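Local coordinates for protein carbohydrate kinase (Agrobacterium tumefaciens, PDB 2NWH) that probably transfers phosphate from ATP to a sugar or sugar-like substrate, as other kinases of the pfkB (ribokinase) family do, at residues V71-A74 / A75-G79; V286-S289 / F290-S293; D295-K298 / D299-E302. All coordinates share one frame; numbering follows the deposited sequence.

In the fold
All three contacts are local and follow one another in series; none nests within or crosses another. Interaction 1 comes first, at the C-terminal end of helix 66-77, where the chain turns toward strand 81-87 in a beta-alpha-beta unit at the edge of the large mixed sheet. Much later, after helix 271-286, residues 286-293 hold a type I turn from Ser288 to Ala291, interaction 2, in the connection to the last helix. Interaction 3 adjoins it in sequence and starts helix 298-305, which packs on helix 271-286. The centres of interactions 2 and 3 are about 13 Å apart. Interaction 1 lies about 20 Å from interaction 2 and 19 Å from interaction 3, centre to centre.

Interaction 1 (V71-A74 / A75-G79); sequences VAEA and ARQAG
Glu73 reaches forward along its helix to Arg76, three residues on, and the two form a salt bridge. Glu73 CG lies anti to the backbone N (chi1 175°), and a bend at chi2 swings the carboxylate toward the end of the helix. Glu73 OE1 meets Arg76 NH2 at 2.7 Å, on the anti side of the oxygen and somewhat out of the carboxylate plane. The carboxylate and guanidinium planes stand 72° apart, so this is a single-point contact and not a flat, two-pronged pairing. A water accepts a hydrogen bond from Arg76 NE at 2.8 Å and donates a weak one back to OE1, bridging the pair a second time.

Arginine suits this place because its long chain can fold back: bent at chi3, it lays one guanidinium face over Ala72 O and Glu73 CA. The small Ala72 CB sits 3.7 Å from Arg76 NH1. In one of two modelled conformers Gln77 NE2 comes within 2.8 Å of Glu73 OE2, a weak and doubtful bond because the N-H is poorly aimed.

Beneath these side chains the helical bonds continue, Arg76 N to Ala72 O at 3.0 Å and Gln77 N to Glu73 O at 2.8 Å. Ala78 N still reaches Ala74 O, and Gly79, with positive phi, ends the helix in a Schellman motif; glycine adopts that conformation most easily.

The polar residues take one side of helix 66-77. On another, Val71, Ala74 and Ala75 pack on Phe43 of helix 41-51, while Ala72 and Ala75 touch Asp82 of strand 81-87, and Val71 and Ala72 meet Arg62 of strand 55-63, within this beta-alpha-beta unit.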
# COMPACT_ATOMS: atom_id res chain seq x y z
N VAL A 71 -14.98 -0.00 -8.19
CA VAL A 71 -13.51 -0.14 -8.05
C VAL A 71 -12.84 -0.02 -9.42
O VAL A 71 -11.83 0.70 -9.59
CB VAL A 71 -13.10 -1.49 -7.41
CG1 VAL A 71 -11.53 -1.57 -7.29
CG2 VAL A 71 -13.71 -1.66 -6.05
N ALA A 72 -13.35 -0.77 -10.37
CA ALA A 72 -12.85 -0.68 -11.73
C ALA A 72 -12.85 0.77 -12.25
O ALA A 72 -11.87 1.23 -12.86
CB ALA A 72 -13.68 -1.60 -12.64
N GLU A 73 -13.92 1.51 -12.00
CA GLU A 73 -14.00 2.91 -12.45
C GLU A 73 -12.97 3.80 -11.78
O GLU A 73 -12.39 4.70 -12.43
CB GLU A 73 -15.40 3.47 -12.20
CG GLU A 73 -15.56 4.98 -12.51
CD GLU A 73 -15.38 5.34 -14.00
OE1 GLU A 73 -15.68 4.50 -14.88
OE2 GLU A 73 -14.96 6.49 -14.28
N ALA A 74 -12.76 3.59 -10.47
CA ALA A 74 -11.76 4.36 -9.73
C ALA A 74 -10.36 4.03 -10.28
O ALA A 74 -9.49 4.92 -10.35
CB ALA A 74 -11.81 4.04 -8.25
N ALA A 75 -10.13 2.76 -10.64
CA ALA A 75 -8.89 2.37 -11.34
C ALA A 75 -8.71 3.20 -12.64
O ALA A 75 -7.68 3.84 -12.83
CB ALA A 75 -8.87 0.82 -11.65
N ARG A 76 -9.72 3.17 -13.51
CA ARG A 76 -9.66 3.91 -14.77
C ARG A 76 -9.46 5.40 -14.56
O ARG A 76 -8.68 6.02 -15.31
CB ARG A 76 -10.90 3.63 -15.61
CG ARG A 76 -10.92 2.18 -16.07
CD ARG A 76 -11.99 1.99 -17.10
NE ARG A 76 -13.31 2.36 -16.57
CZ ARG A 76 -14.15 1.50 -15.98
NH1 ARG A 76 -13.81 0.23 -15.83
NH2 ARG A 76 -15.33 1.92 -15.58
N GLN A 77 -10.11 5.99 -13.54
CA GLN A 77 -9.95 7.41 -13.24
C GLN A 77 -8.51 7.78 -12.91
O GLN A 77 -8.05 8.90 -13.16
CB GLN A 77 -10.88 7.82 -12.11
CG GLN A 77 -12.34 7.79 -12.54
CD GLN A 77 -12.67 8.90 -13.51
OE1 GLN A 77 -12.56 10.08 -13.18
NE2 GLN A 77 -13.08 8.53 -14.73
N ALA A 78 -7.79 6.83 -12.31
CA ALA A 78 -6.41 7.07 -11.92
C ALA A 78 -5.43 6.59 -13.00
O ALA A 78 -4.21 6.65 -12.80
CB ALA A 78 -6.13 6.39 -10.62
N GLY A 79 -5.95 6.10 -14.13
CA GLY A 79 -5.07 5.57 -15.19
C GLY A 79 -4.49 4.17 -14.95
O GLY A 79 -3.58 3.72 -15.65
O HOH W 1 -13.42 5.04 -17.27

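Interaction 2 (V286-S289 / F290-S293); sequences VQSS and FATS
Ser289 CB lies over the face of the Phe290 ring, 3.9 Å from its centroid and only 10° off the ring normal, a CH-pi contact between neighbours in sequence. Phe290 CG is anti to its own carbonyl carbon (chi1 -49°), which swings the ring back beside the preceding residue, and the Ser289 methylene sits almost exactly above the ring centre. The contact uses only this CB methylene of Ser289, while a small polar residue suits an exposed turn.

Ser288 comes in from another direction. Its OG stands between the backbone N and the carbonyl carbon (chi1 80°), turned toward the chain ahead, where it accepts a hydrogen bond from Phe290 N at 3.0 Å, an ST turn. The same hydroxyl oxygen lies 3.7 Å from Phe290 CB.

This ST turn overlaps a type I beta turn from Ser288 to Ala291. Ala291 N closes the latter on Ser288 O at 3.1 Å. Ala291 CB points back toward the preceding residues, 3.5 Å from Ser288 O and 3.8 Å from Gln287 N; a methyl group fits close against the backbone of residues 286-288.

Two waters span the backbone. One lies between Ser288 O and Ala291 O, though it has more acceptors within reach than protons; the other donates to Ser289 O at 2.7 Å and to Ala291 O.

The chemistry is thus mostly polar and backbone-directed: a serine hydroxyl and ordered water engage amides and carbonyls at the surface, consistent with a turn kept mainly by hydrogen bonds.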
# COMPACT_ATOMS: atom_id res chain seq x y z
N VAL A 286 -1.38 14.28 4.01
CA VAL A 286 -1.81 14.56 5.40
C VAL A 286 -1.58 16.02 5.80
O VAL A 286 -1.73 16.37 6.96
CB VAL A 286 -1.15 13.60 6.43
CG1 VAL A 286 -1.56 12.15 6.17
CG2 VAL A 286 0.41 13.77 6.42
N GLN A 287 -1.27 16.87 4.82
CA GLN A 287 -0.96 18.27 5.15
C GLN A 287 -2.18 19.12 5.58
O GLN A 287 -2.02 20.22 6.15
CB GLN A 287 -0.22 18.96 3.99
CG GLN A 287 -1.13 19.20 2.77
CD GLN A 287 -0.40 19.98 1.69
OE1 GLN A 287 0.44 20.84 2.00
NE2 GLN A 287 -0.72 19.69 0.41
N SER A 288 -3.40 18.63 5.30
CA SER A 288 -4.64 19.22 5.88
C SER A 288 -5.65 18.13 6.14
O SER A 288 -5.49 17.02 5.63
CB SER A 288 -5.25 20.33 4.98
OG SER A 288 -6.03 19.80 3.89
N SER A 289 -6.68 18.42 6.91
CA SER A 289 -7.84 17.54 7.07
C SER A 289 -8.42 17.06 5.74
O SER A 289 -9.08 16.02 5.69
CB SER A 289 -8.96 18.24 7.85
OG SER A 289 -8.52 18.41 9.18
N PHE A 290 -8.20 17.82 4.68
CA PHE A 290 -8.87 17.57 3.40
C PHE A 290 -7.91 16.97 2.35
O PHE A 290 -8.32 16.69 1.22
CB PHE A 290 -9.53 18.86 2.93
CG PHE A 290 -10.35 19.51 4.01
CD1 PHE A 290 -11.56 18.95 4.41
CD2 PHE A 290 -9.85 20.60 4.72
CE1 PHE A 290 -12.32 19.54 5.47
CE2 PHE A 290 -10.61 21.18 5.79
CZ PHE A 290 -11.80 20.65 6.15
N ALA A 291 -6.64 16.85 2.73
CA ALA A 291 -5.61 16.32 1.85
C ALA A 291 -5.87 14.85 1.58
O ALA A 291 -6.34 14.10 2.46
CB ALA A 291 -4.23 16.51 2.44
N THR A 292 -5.58 14.41 0.36
CA THR A 292 -5.73 12.99 0.05
C THR A 292 -4.67 12.57 -0.97
O THR A 292 -4.00 13.44 -1.57
CB THR A 292 -7.16 12.61 -0.52
OG1 THR A 292 -7.32 13.15 -1.84
CG2 THR A 292 -8.36 13.11 0.38
N SER A 293 -4.59 11.26 -1.24
CA SER A 293 -3.62 10.77 -2.23
C SER A 293 -4.02 11.25 -3.65
O SER A 293 -3.17 11.20 -4.58
CB SER A 293 -3.58 9.24 -2.21
OG SER A 293 -4.89 8.81 -2.44
O HOH W 2 -5.85 14.35 5.56
O HOH W 3 -8.87 14.09 3.83

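Interaction 3 (D295-K298 / D299-E302); sequences DLSK and DSVE
Ser297 and Ser300 hold each other across the first turn of helix 298-305 as a capping box. Ser297, the N-cap, accepts from Ser300 N through OG at 2.9 Å, and Ser300 OG takes a weak bond in return from Ser297 N at 3.0 Å. Serine suits both ends, being short enough for its hydroxyl to curl back to the main chain. Ser300 OG, set between its backbone N and carbonyl carbon (chi1 68°), also donates to Asp295 O, 2.7 Å away and in the carbonyl plane on a lone pair. One hydroxyl thereby ties the approaching chain to the helix. Asp295 OD2 in turn accepts from Thr292 N in the preceding loop.

Backbone bonds then take over: Val301 N donates to Ser297 O at 3.0 Å and Glu302 N to Lys298 O at the same length.

The apolar part is slight, Leu296 CD2 meeting Val301 CG2 at 4.3 Å, but both branched side chains are buried.

Helix 271-286 lies beside them: Leu296 touches its Ala281 and Val301 its Gln277, while Asp295 and Ser300 both meet Ile284, so that the start of helix 298-305 rests against that longer helix.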
# COMPACT_ATOMS: atom_id res chain seq x y z
N ASP A 295 -4.15 14.18 -4.40
CA ASP A 295 -3.20 15.34 -4.57
C ASP A 295 -1.76 14.96 -5.00
O ASP A 295 -0.95 15.84 -5.32
CB ASP A 295 -3.16 16.10 -3.27
CG ASP A 295 -4.49 16.76 -2.97
OD1 ASP A 295 -5.14 17.29 -3.91
OD2 ASP A 295 -4.89 16.71 -1.80
N LEU A 296 -1.46 13.66 -5.04
CA LEU A 296 -0.16 13.16 -5.50
C LEU A 296 0.04 13.28 -6.99
O LEU A 296 -0.83 12.89 -7.78
CB LEU A 296 0.16 11.70 -5.08
CG LEU A 296 0.25 11.38 -3.61
CD1 LEU A 296 0.30 9.86 -3.42
CD2 LEU A 296 1.55 12.00 -3.08
N SER A 297 1.20 13.83 -7.36
CA SER A 297 1.65 13.92 -8.75
C SER A 297 3.15 14.16 -8.68
O SER A 297 3.69 14.47 -7.61
CB SER A 297 0.96 15.10 -9.47
OG SER A 297 1.40 16.35 -8.94
N LYS A 298 3.86 14.00 -9.81
CA LYS A 298 5.30 14.30 -9.80
C LYS A 298 5.46 15.75 -9.40
O LYS A 298 6.35 16.10 -8.66
CB LYS A 298 5.89 14.14 -11.20
CG LYS A 298 6.05 12.70 -11.61
CD LYS A 298 6.78 12.62 -12.96
CE LYS A 298 8.26 12.88 -12.78
NZ LYS A 298 9.03 12.59 -14.04
N ASP A 299 4.59 16.61 -9.91
CA ASP A 299 4.75 18.03 -9.58
C ASP A 299 4.51 18.37 -8.10
O ASP A 299 5.21 19.22 -7.53
CB ASP A 299 3.94 18.90 -10.51
CG ASP A 299 4.48 18.86 -11.95
OD1 ASP A 299 5.60 18.36 -12.24
OD2 ASP A 299 3.75 19.38 -12.78
N SER A 300 3.51 17.74 -7.48
CA SER A 300 3.25 18.08 -6.09
C SER A 300 4.35 17.52 -5.18
O SER A 300 4.71 18.12 -4.17
CB SER A 300 1.86 17.65 -5.64
OG SER A 300 1.73 16.24 -5.58
N VAL A 301 4.89 16.36 -5.54
CA VAL A 301 5.97 15.79 -4.77
C VAL A 301 7.17 16.73 -4.88
O VAL A 301 7.78 17.08 -3.88
CB VAL A 301 6.34 14.32 -5.23
CG1 VAL A 301 7.71 13.91 -4.65
CG2 VAL A 301 5.23 13.30 -4.77
N GLU A 302 7.52 17.12 -6.10
CA GLU A 302 8.53 18.14 -6.37
C GLU A 302 8.34 19.38 -5.50
O GLU A 302 9.31 19.89 -4.93
CB GLU A 302 8.47 18.49 -7.87
CG GLU A 302 9.55 19.40 -8.44
CD GLU A 302 9.26 19.80 -9.92
OE1 GLU A 302 8.09 20.18 -10.24
OE2 GLU A 302 10.18 19.74 -10.76